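Local coordinates for protein enterotoxin-like toxin X (Staphylococcus aureus, PDB 5U75) that inhibits phagocytosis and killing by human neutrophils, binding their surface glycoproteins in a sialic acid-dependent manner, and belongs to the staphylococcal superantigens, at residues 32-37 and 94-99; 62-67 and 149-154; 87-92 and 143-148. One frame throughout, in Å; residues are numbered along the deposited sequence. Where two conformers were deposited one is given.

Interaction 1 of 3, residues 32-37 and 94-99; sequences YDRYSK and ELDHII
Two direct hydrogen bonds join the end of helix 23-35 and the residues just after it to helix 92-104, one made by Tyr-35 and one by His-97. The Tyr-35 hydroxyl OH donates to Asp-96 OD2 at 2.7 Å, using the syn lone pair of that oxygen; phenol ring and carboxylate stand nearly perpendicular, their planes 83° apart. The same OH is also hydrogen-bonded to the backbone N of Leu-137, so two partners hold it. His-97 NE2 donates to the backbone O of Lys-37, also at 2.7 Å, with the carbonyl oxygen almost exactly in the imidazole plane. His-97 can reach that oxygen because its CG is anti to the backbone N (chi1 -177°), which sends the ring out from the helix to the turn. At the ring edge CE1 also lies 3.3 Å from Arg-34 O.

Two waters add bridges. One accepts from Arg-34 NH1 and donates to Asp-96 OD2 at 2.8 Å; the other accepts from Arg-34 NE and is hydrogen-bonded to His-97 ND1 at 2.9 Å. Arg-34 and Asp-96 attract as charges only, since OD2 lies well out of the guanidinium plane; the salt bridge of the arginine goes to Glu-136, while Asp-96 OD1 pairs with Arg-100.

The Tyr-35 and His-97 rings are roughly parallel but slid apart; His-97 CA sits at the tyrosine ring edge, 3.9 Å from Tyr-35 CD1.

Both imidazole nitrogens are thus engaged, which fixes the rotation of the ring. Asp-96 OD2 takes a phenol and a water proton, and the nearby arginines would be expected to favour its charged form in this buried contact.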
loop_
_atom_site.group_PDB
_atom_site.type_symbol
_atom_site.label_atom_id
_atom_site.label_comp_id
_atom_site.label_asym_id
_atom_site.label_seq_id
_atom_site.Cartn_x
_atom_site.Cartn_y
_atom_site.Cartn_z
ATOM N N TYR A 32 -4.974 -6.611 8.535
ATOM C CA TYR A 32 -6.172 -6.372 7.764
ATOM C C TYR A 32 -7.055 -5.301 8.433
ATOM O O TYR A 32 -7.564 -4.408 7.764
ATOM C CB TYR A 32 -6.981 -7.647 7.533
ATOM C CG TYR A 32 -8.235 -7.391 6.742
ATOM C CD1 TYR A 32 -8.204 -7.328 5.347
ATOM C CD2 TYR A 32 -9.455 -7.148 7.384
ATOM C CE1 TYR A 32 -9.345 -7.057 4.616
ATOM C CE2 TYR A 32 -10.597 -6.874 6.658
ATOM C CZ TYR A 32 -10.541 -6.831 5.278
ATOM O OH TYR A 32 -11.671 -6.560 4.557
ATOM N N ASP A 33 -7.235 -5.397 9.746
ATOM C CA ASP A 33 -8.152 -4.476 10.437
ATOM C C ASP A 33 -7.635 -3.045 10.425
ATOM O O ASP A 33 -8.423 -2.120 10.289
ATOM C CB ASP A 33 -8.414 -4.921 11.873
ATOM C CG ASP A 33 -9.308 -6.142 11.950
ATOM O OD1 ASP A 33 -10.080 -6.423 11.006
ATOM O OD2 ASP A 33 -9.242 -6.812 12.990
ATOM N N ARG A 34 -6.329 -2.882 10.571
ATOM C CA ARG A 34 -5.703 -1.570 10.487
ATOM C C ARG A 34 -5.809 -0.990 9.085
ATOM O O ARG A 34 -6.312 0.115 8.889
ATOM C CB ARG A 34 -4.233 -1.650 10.886
ATOM C CG ARG A 34 -3.496 -0.342 10.646
ATOM C CD ARG A 34 -2.137 -0.293 11.266
ATOM N NE ARG A 34 -1.418 0.922 10.860
ATOM C CZ ARG A 34 -0.353 1.417 11.469
ATOM N NH1 ARG A 34 0.206 2.539 11.026
ATOM N NH2 ARG A 34 0.168 0.817 12.541
ATOM N N TYR A 35 -5.331 -1.743 8.100
ATOM C CA TYR A 35 -5.115 -1.184 6.765
ATOM C C TYR A 35 -6.316 -1.238 5.817
ATOM O O TYR A 35 -6.268 -0.640 4.732
ATOM C CB TYR A 35 -3.882 -1.852 6.159
ATOM C CG TYR A 35 -2.582 -1.424 6.795
ATOM C CD1 TYR A 35 -2.094 -0.138 6.607
ATOM C CD2 TYR A 35 -1.822 -2.297 7.577
ATOM C CE1 TYR A 35 -0.892 0.263 7.149
ATOM C CE2 TYR A 35 -0.601 -1.898 8.136
ATOM C CZ TYR A 35 -0.134 -0.614 7.918
ATOM O OH TYR A 35 1.074 -0.191 8.445
ATOM N N SER A 36 -7.393 -1.945 6.198
ATOM C CA SER A 36 -8.606 -2.023 5.385
ATOM C C SER A 36 -9.549 -0.839 5.585
ATOM O O SER A 36 -10.518 -0.712 4.848
ATOM C CB SER A 36 -9.391 -3.322 5.658
ATOM O OG SER A 36 -9.784 -3.403 7.013
ATOM N N LYS A 37 -9.262 0.013 6.562
ATOM C CA LYS A 37 -10.110 1.176 6.834
ATOM C C LYS A 37 -9.961 2.175 5.706
ATOM O O LYS A 37 -8.843 2.467 5.282
ATOM C CB LYS A 37 -9.734 1.815 8.163
ATOM C CG LYS A 37 -9.991 0.880 9.330
ATOM C CD LYS A 37 -9.977 1.619 10.644
ATOM C CE LYS A 37 -10.425 0.707 11.772
ATOM N NZ LYS A 37 -10.263 1.420 13.067
ATOM N N GLU A 94 0.200 8.195 6.786
ATOM C CA GLU A 94 -0.873 8.360 5.822
ATOM C C GLU A 94 -0.606 7.623 4.506
ATOM O O GLU A 94 -1.456 6.911 3.996
ATOM C CB GLU A 94 -1.043 9.844 5.556
ATOM C CG GLU A 94 -2.293 10.197 4.811
ATOM C CD GLU A 94 -2.496 11.687 4.798
ATOM O OE1 GLU A 94 -2.774 12.289 5.856
ATOM O OE2 GLU A 94 -2.392 12.245 3.692
ATOM N N LEU A 95 0.590 7.804 3.964
ATOM C CA LEU A 95 0.943 7.190 2.668
ATOM C C LEU A 95 1.046 5.667 2.774
ATOM O O LEU A 95 0.501 4.930 1.939
ATOM C CB LEU A 95 2.254 7.805 2.172
ATOM C CG LEU A 95 2.603 7.631 0.709
ATOM C CD1 LEU A 95 1.467 8.137 -0.190
ATOM C CD2 LEU A 95 3.914 8.361 0.421
ATOM N N ASP A 96 1.734 5.200 3.811
ATOM C CA ASP A 96 1.730 3.759 4.175
ATOM C C ASP A 96 0.308 3.189 4.240
ATOM O O ASP A 96 0.003 2.146 3.662
ATOM C CB ASP A 96 2.495 3.557 5.493
ATOM C CG ASP A 96 2.401 2.144 6.022
ATOM O OD1 ASP A 96 2.992 1.206 5.421
ATOM O OD2 ASP A 96 1.713 1.981 7.046
ATOM N N HIS A 97 -0.591 3.906 4.903
ATOM C CA HIS A 97 -1.963 3.463 5.016
ATOM C C HIS A 97 -2.646 3.298 3.678
ATOM O O HIS A 97 -3.201 2.242 3.379
ATOM C CB HIS A 97 -2.825 4.402 5.877
ATOM C CG HIS A 97 -4.211 3.893 6.038
ATOM N ND1 HIS A 97 -4.541 2.960 6.994
ATOM C CD2 HIS A 97 -5.317 4.068 5.280
ATOM C CE1 HIS A 97 -5.809 2.624 6.854
ATOM N NE2 HIS A 97 -6.300 3.276 5.812
ATOM N N ILE A 98 -2.610 4.363 2.886
ATOM C CA ILE A 98 -3.318 4.380 1.604
ATOM C C ILE A 98 -2.737 3.336 0.646
ATOM O O ILE A 98 -3.480 2.633 -0.040
ATOM C CB ILE A 98 -3.290 5.796 0.977
ATOM C CG1 ILE A 98 -4.054 6.773 1.890
ATOM C CG2 ILE A 98 -3.869 5.777 -0.434
ATOM C CD1 ILE A 98 -3.871 8.233 1.535
ATOM N N ILE A 99 -1.410 3.218 0.630
ATOM C CA ILE A 99 -0.763 2.211 -0.192
ATOM C C ILE A 99 -1.206 0.807 0.200
ATOM O O ILE A 99 -1.583 0.026 -0.673
ATOM C CB ILE A 99 0.767 2.335 -0.162
ATOM C CG1 ILE A 99 1.177 3.586 -0.936
ATOM C CG2 ILE A 99 1.437 1.096 -0.765
ATOM C CD1 ILE A 99 2.605 4.019 -0.681
HETATM O O HOH W 1 -0.086 3.644 8.325
HETATM O O HOH W 2 -2.551 2.749 9.029
#

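Interaction 2 of 3, residues 62-67 and 149-154; sequences VRIHLE and DDIKNV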
loop_
_atom_site.group_PDB
_atom_site.type_symbol
_atom_site.label_atom_id
_atom_site.label_comp_id
_atom_site.label_asym_id
_atom_site.label_seq_id
_atom_site.Cartn_x
_atom_site.Cartn_y
_atom_site.Cartn_z
ATOM N N VAL A 62 -1.836 13.976 -8.196
ATOM C CA VAL A 62 -0.875 13.042 -8.760
ATOM C C VAL A 62 -1.504 11.671 -8.749
ATOM O O VAL A 62 -2.391 11.414 -7.936
ATOM C CB VAL A 62 0.450 12.990 -7.959
ATOM C CG1 VAL A 62 1.173 14.320 -8.067
ATOM C CG2 VAL A 62 0.239 12.627 -6.509
ATOM N N ARG A 63 -1.032 10.801 -9.639
ATOM C CA ARG A 63 -1.412 9.401 -9.651
ATOM C C ARG A 63 -0.140 8.592 -9.485
ATOM O O ARG A 63 0.803 8.745 -10.252
ATOM C CB ARG A 63 -2.104 9.006 -10.940
ATOM C CG ARG A 63 -2.617 7.569 -10.907
ATOM C CD ARG A 63 -3.727 7.366 -11.914
ATOM N NE ARG A 63 -4.930 8.130 -11.522
ATOM C CZ ARG A 63 -5.756 8.787 -12.355
ATOM N NH1 ARG A 63 -5.559 8.839 -13.673
ATOM N NH2 ARG A 63 -6.800 9.417 -11.852
ATOM N N ILE A 64 -0.130 7.748 -8.462
ATOM C CA ILE A 64 1.019 6.923 -8.129
ATOM C C ILE A 64 0.658 5.483 -8.455
ATOM O O ILE A 64 -0.263 4.910 -7.864
ATOM C CB ILE A 64 1.395 7.113 -6.658
ATOM C CG1 ILE A 64 1.767 8.580 -6.411
ATOM C CG2 ILE A 64 2.493 6.134 -6.241
ATOM C CD1 ILE A 64 1.775 8.921 -4.951
ATOM N N HIS A 65 1.363 4.914 -9.430
ATOM C CA HIS A 65 1.086 3.544 -9.857
ATOM C C HIS A 65 1.832 2.541 -8.985
ATOM O O HIS A 65 2.993 2.767 -8.637
ATOM C CB HIS A 65 1.433 3.365 -11.326
ATOM C CG HIS A 65 0.576 4.200 -12.212
ATOM N ND1 HIS A 65 -0.675 3.795 -12.620
ATOM C CD2 HIS A 65 0.743 5.453 -12.690
ATOM C CE1 HIS A 65 -1.222 4.745 -13.357
ATOM N NE2 HIS A 65 -0.386 5.764 -13.409
ATOM N N LEU A 66 1.124 1.489 -8.609
ATOM C CA LEU A 66 1.678 0.365 -7.855
ATOM C C LEU A 66 2.076 -0.668 -8.906
ATOM O O LEU A 66 1.217 -1.185 -9.621
ATOM C CB LEU A 66 0.656 -0.181 -6.877
ATOM C CG LEU A 66 0.543 0.590 -5.546
ATOM C CD1 LEU A 66 0.312 2.080 -5.695
ATOM C CD2 LEU A 66 -0.539 -0.033 -4.692
ATOM N N GLU A 67 3.377 -0.939 -9.008
ATOM C CA GLU A 67 3.931 -1.784 -10.064
ATOM C C GLU A 67 4.739 -2.896 -9.400
ATOM O O GLU A 67 5.800 -2.649 -8.847
ATOM C CB GLU A 67 4.814 -0.944 -10.994
ATOM C CG GLU A 67 4.076 0.222 -11.639
ATOM C CD GLU A 67 4.949 1.007 -12.596
ATOM O OE1 GLU A 67 4.908 2.254 -12.546
ATOM O OE2 GLU A 67 5.688 0.376 -13.389
ATOM N N ASP A 149 4.029 14.883 -4.506
ATOM C CA ASP A 149 4.587 15.206 -5.808
ATOM C C ASP A 149 6.060 14.746 -5.979
ATOM O O ASP A 149 6.626 14.853 -7.074
ATOM C CB ASP A 149 4.455 16.707 -6.056
ATOM C CG ASP A 149 4.801 17.102 -7.478
ATOM O OD1 ASP A 149 4.241 16.503 -8.407
ATOM O OD2 ASP A 149 5.662 17.985 -7.658
ATOM N N ASP A 150 6.661 14.223 -4.904
ATOM C CA ASP A 150 7.997 13.651 -4.944
ATOM C C ASP A 150 7.994 12.171 -5.301
ATOM O O ASP A 150 9.062 11.603 -5.543
ATOM C CB ASP A 150 8.700 13.823 -3.580
ATOM C CG ASP A 150 10.201 13.521 -3.633
ATOM O OD1 ASP A 150 10.846 13.910 -4.632
ATOM O OD2 ASP A 150 10.717 12.872 -2.677
ATOM N N ILE A 151 6.818 11.545 -5.337
ATOM C CA ILE A 151 6.735 10.096 -5.499
ATOM C C ILE A 151 6.743 9.727 -6.972
ATOM O O ILE A 151 5.950 10.254 -7.754
ATOM C CB ILE A 151 5.488 9.526 -4.833
ATOM C CG1 ILE A 151 5.502 9.890 -3.354
ATOM C CG2 ILE A 151 5.422 8.018 -5.039
ATOM C CD1 ILE A 151 4.181 9.677 -2.670
ATOM N N LYS A 152 7.661 8.842 -7.343
ATOM C CA LYS A 152 7.737 8.322 -8.709
ATOM C C LYS A 152 6.723 7.212 -8.934
ATOM O O LYS A 152 5.877 7.309 -9.818
ATOM C CB LYS A 152 9.139 7.814 -9.004
ATOM C CG LYS A 152 9.312 7.258 -10.407
ATOM C CD LYS A 152 10.749 6.800 -10.598
ATOM C CE LYS A 152 11.001 6.262 -12.006
ATOM N NZ LYS A 152 10.970 4.775 -11.986
ATOM N N ASN A 153 6.822 6.160 -8.132
ATOM C CA ASN A 153 5.904 5.034 -8.167
ATOM C C ASN A 153 6.076 4.213 -6.889
ATOM O O ASN A 153 6.888 4.565 -6.030
ATOM C CB ASN A 153 6.112 4.153 -9.424
ATOM C CG ASN A 153 7.422 3.385 -9.416
ATOM O OD1 ASN A 153 8.258 3.529 -8.537
ATOM N ND2 ASN A 153 7.581 2.521 -10.403
ATOM N N VAL A 154 5.324 3.127 -6.781
ATOM C CA VAL A 154 5.460 2.186 -5.678
ATOM C C VAL A 154 5.734 0.844 -6.310
ATOM O O VAL A 154 4.969 0.388 -7.158
ATOM C CB VAL A 154 4.179 2.126 -4.814
ATOM C CG1 VAL A 154 4.235 0.953 -3.822
ATOM C CG2 VAL A 154 3.989 3.433 -4.080
HETATM O O HOH W 3 3.545 6.196 -10.763
#
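Strands 61-72 and 151-160 run side by side in parallel, their local axes 4.9 Å apart and 32° from alignment, and two backbone bonds close them around the Leu-66/Val-154 bridge: Val-154 N to His-65 O (3.0 Å) and Glu-67 N to Val-154 O (2.8 Å). Toward Val-62 the backbones part, and water 3 spans the gap by accepting from His-65 N and donating to Lys-152 O. Lys-152 and Asn-153 together oppose the single residue Asn-122 of the next strand, a classic beta bulge. This pairing lies within the five-stranded mixed sheet of the beta-grasp domain, where 61-72 and 151-160 are neighbours and helix 92-104 packs over the side chains of Leu-66, Ile-151 and Val-154. On that side Ile-64 lies across Ile-151, their CG2 methyls 3.7 Å apart. The CG2 branch of Ile-64, anti to the backbone N, also meets Val-154 CG2 at 3.8 Å. Leu-66 and Val-154 run alongside each other, CG of the leucine 4.0 Å from CB of the valine. Beyond the bridge, near Glu-67, Asn-153 OD1 accepts from Asn-122 ND2, while a bond from Asn-153 ND2 to Glu-67 OE1 is weak and doubtful.

Interaction 3 of 3, residues 87-92 and 143-148; sequences KEVVTL and NVEINT. With SIA (N-acetyl-alpha-neuraminic acid), chain B.
Strands 89-91 and 145-147 form a short antiparallel pair, local axes 4.4 Å apart at 140°. Val-90 and Ile-146 are the hydrogen-bonded pair, joined by Val-90 N to Ile-146 O and Ile-146 N to Val-90 O, both 2.8 Å; Val-89/Asn-147 and Thr-91/Glu-145 flank it as non-hydrogen-bonded pairs. Beyond the strands the pairing continues through Thr-148 N to Glu-88 O and the more bent Leu-92 N to Val-144 O (146° at the hydrogen).

On the side of Val-90 and Ile-146 the contact is apolar. Val-90 CG2 meets Thr-148 CG2 at 3.8 Å, one side chain lying across the other. With CG of Leu-92 trans to its backbone N (chi1 -178°), CD1 reaches Ile-146 CD1, also at 3.8 Å. On the other side Val-89 divides its branches, CG1 against Glu-145 CB and CG2 toward Asn-147 CB.

Leu-92 and Val-144 belong to the glycan pocket. Leu-92 CD2 and Val-144 CG2 each lie 3.6 Å from O9 of the sialic acid, so the end of its glycerol tail rests against two aliphatic branches, while Thr-130, Arg-141 and the Lys-128 carbonyl provide hydrogen bonds to the sugar.

Thr-91 is the N-cap of helix 92-104, its OG1 bonded to Glu-94 N, so strand 89-91 runs straight into that helix. Ile-146 and Val-144 pack on Tyr-129 of strand 128-132, and at the far end Lys-87 and Thr-148 touch Val-62 of strand 61-72.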
loop_
_atom_site.group_PDB
_atom_site.type_symbol
_atom_site.label_atom_id
_atom_site.label_comp_id
_atom_site.label_asym_id
_atom_site.label_seq_id
_atom_site.Cartn_x
_atom_site.Cartn_y
_atom_site.Cartn_z
ATOM N N LYS A 87 -1.673 16.896 -4.421
ATOM C CA LYS A 87 -0.314 17.409 -4.234
ATOM C C LYS A 87 -0.222 18.140 -2.905
ATOM O O LYS A 87 -0.818 19.205 -2.718
ATOM C CB LYS A 87 0.100 18.355 -5.368
ATOM C CG LYS A 87 0.443 17.657 -6.662
ATOM C CD LYS A 87 0.737 18.666 -7.765
ATOM C CE LYS A 87 0.835 17.994 -9.123
ATOM N NZ LYS A 87 1.205 19.018 -10.152
ATOM N N GLU A 88 0.502 17.558 -1.958
ATOM C CA GLU A 88 0.674 18.165 -0.642
ATOM C C GLU A 88 1.679 17.366 0.139
ATOM O O GLU A 88 2.004 16.240 -0.246
ATOM C CB GLU A 88 -0.640 18.208 0.162
ATOM C CG GLU A 88 -1.253 16.862 0.435
ATOM C CD GLU A 88 -2.621 16.944 1.104
ATOM O OE1 GLU A 88 -3.028 18.019 1.596
ATOM O OE2 GLU A 88 -3.295 15.917 1.148
ATOM N N VAL A 89 2.104 17.927 1.269
ATOM C CA VAL A 89 2.973 17.200 2.196
ATOM C C VAL A 89 2.070 16.405 3.127
ATOM O O VAL A 89 1.165 16.973 3.765
ATOM C CB VAL A 89 3.935 18.145 2.945
ATOM C CG1 VAL A 89 4.806 17.375 3.919
ATOM C CG2 VAL A 89 4.801 18.890 1.948
ATOM N N VAL A 90 2.282 15.088 3.152
ATOM C CA VAL A 90 1.539 14.149 3.981
ATOM C C VAL A 90 2.544 13.404 4.866
ATOM O O VAL A 90 3.761 13.562 4.711
ATOM C CB VAL A 90 0.696 13.142 3.146
ATOM C CG1 VAL A 90 -0.272 13.873 2.216
ATOM C CG2 VAL A 90 1.575 12.189 2.330
ATOM N N THR A 91 2.030 12.618 5.805
ATOM C CA THR A 91 2.891 11.791 6.647
ATOM C C THR A 91 3.077 10.420 6.019
ATOM O O THR A 91 2.241 9.940 5.222
ATOM C CB THR A 91 2.354 11.606 8.079
ATOM O OG1 THR A 91 1.141 10.869 8.064
ATOM C CG2 THR A 91 2.144 12.966 8.778
ATOM N N LEU A 92 4.180 9.783 6.400
ATOM C CA LEU A 92 4.404 8.384 6.042
ATOM C C LEU A 92 3.311 7.465 6.614
ATOM O O LEU A 92 2.929 6.490 5.979
ATOM C CB LEU A 92 5.807 7.939 6.452
ATOM C CG LEU A 92 6.208 6.499 6.086
ATOM C CD1 LEU A 92 5.990 6.221 4.602
ATOM C CD2 LEU A 92 7.670 6.307 6.470
ATOM N N ASN A 143 5.547 10.030 11.536
ATOM C CA ASN A 143 5.504 11.484 11.290
ATOM C C ASN A 143 6.455 12.013 10.216
ATOM O O ASN A 143 6.564 13.229 10.023
ATOM C CB ASN A 143 5.739 12.210 12.612
ATOM C CG ASN A 143 4.689 11.843 13.659
ATOM O OD1 ASN A 143 3.501 11.778 13.359
ATOM N ND2 ASN A 143 5.124 11.594 14.879
ATOM N N VAL A 144 7.131 11.110 9.503
ATOM C CA VAL A 144 8.054 11.493 8.437
ATOM C C VAL A 144 7.232 12.175 7.346
ATOM O O VAL A 144 6.182 11.671 6.968
ATOM C CB VAL A 144 8.798 10.258 7.872
ATOM C CG1 VAL A 144 9.587 10.594 6.598
ATOM C CG2 VAL A 144 9.731 9.685 8.935
ATOM N N GLU A 145 7.710 13.314 6.874
ATOM C CA GLU A 145 6.954 14.165 5.961
ATOM C C GLU A 145 7.386 13.929 4.519
ATOM O O GLU A 145 8.577 13.952 4.199
ATOM C CB GLU A 145 7.108 15.639 6.357
ATOM C CG GLU A 145 6.413 15.961 7.678
ATOM C CD GLU A 145 6.518 17.424 8.096
ATOM O OE1 GLU A 145 7.053 18.252 7.342
ATOM O OE2 GLU A 145 6.042 17.750 9.202
ATOM N N ILE A 146 6.399 13.686 3.661
ATOM C CA ILE A 146 6.605 13.336 2.256
ATOM C C ILE A 146 5.670 14.174 1.379
ATOM O O ILE A 146 4.443 14.165 1.563
ATOM C CB ILE A 146 6.289 11.835 2.018
ATOM C CG1 ILE A 146 7.271 10.960 2.823
ATOM C CG2 ILE A 146 6.348 11.492 0.527
ATOM C CD1 ILE A 146 6.905 9.500 2.909
ATOM N N ASN A 147 6.251 14.880 0.410
ATOM C CA ASN A 147 5.465 15.593 -0.582
ATOM C C ASN A 147 5.025 14.563 -1.603
ATOM O O ASN A 147 5.862 13.882 -2.219
ATOM C CB ASN A 147 6.290 16.707 -1.220
ATOM C CG ASN A 147 5.458 17.629 -2.098
ATOM O OD1 ASN A 147 4.552 17.190 -2.807
ATOM N ND2 ASN A 147 5.787 18.912 -2.074
ATOM N N THR A 148 3.715 14.416 -1.789
ATOM C CA THR A 148 3.195 13.403 -2.731
ATOM C C THR A 148 3.682 13.639 -4.170
ATOM O O THR A 148 3.728 12.720 -4.956
ATOM C CB THR A 148 1.645 13.356 -2.738
ATOM O OG1 THR A 148 1.144 14.642 -3.086
ATOM C CG2 THR A 148 1.107 12.969 -1.391
HETATM C C1 SIA B . 14.027 2.752 4.031
HETATM C C2 SIA B . 15.128 3.372 4.901
HETATM C C3 SIA B . 16.362 3.776 4.085
HETATM C C4 SIA B . 16.066 4.958 3.169
HETATM C C5 SIA B . 15.426 6.140 3.916
HETATM C C6 SIA B . 14.242 5.635 4.727
HETATM C C7 SIA B . 13.526 6.629 5.645
HETATM C C8 SIA B . 12.476 5.932 6.501
HETATM C C9 SIA B . 11.519 6.934 7.128
HETATM C C10 SIA B . 15.024 8.462 3.280
HETATM C C11 SIA B . 14.551 9.393 2.216
HETATM N N5 SIA B . 15.005 7.156 2.966
HETATM O O1A SIA B . 14.359 2.043 3.061
HETATM O O1B SIA B . 12.816 2.945 4.347
HETATM O O4 SIA B . 17.234 5.443 2.514
HETATM O O6 SIA B . 14.625 4.552 5.572
HETATM O O7 SIA B . 14.475 7.354 6.454
HETATM O O8 SIA B . 11.682 5.035 5.710
HETATM O O9 SIA B . 10.821 6.293 8.185
HETATM O O10 SIA B . 15.377 8.890 4.384
#

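How the interactions relate
All three contacts involve or adjoin helix 92-104 of the beta-grasp domain, with centres 13 to 16 Å apart. Helix 23-35 docks on it in interaction 1, the mixed sheet supplies interaction 2, and the small two-stranded sheet of interaction 3 leads into it. In chain order the segments run 32-37, 62-67, 87-92, 94-99, 143-148 and 149-154, so interaction 3 is nested within the loop closed by interaction 2, while interaction 1 crosses both. From segment 94-99, Leu-95 packs on Ile-151 and Ile-146, and Ile-99 CD1 lies 3.7 Å from Val-154 CG2. Leu-92 starts the helix and Val-144 precedes strand 145-147, consistent with a glycan-pocket wall tied to the core.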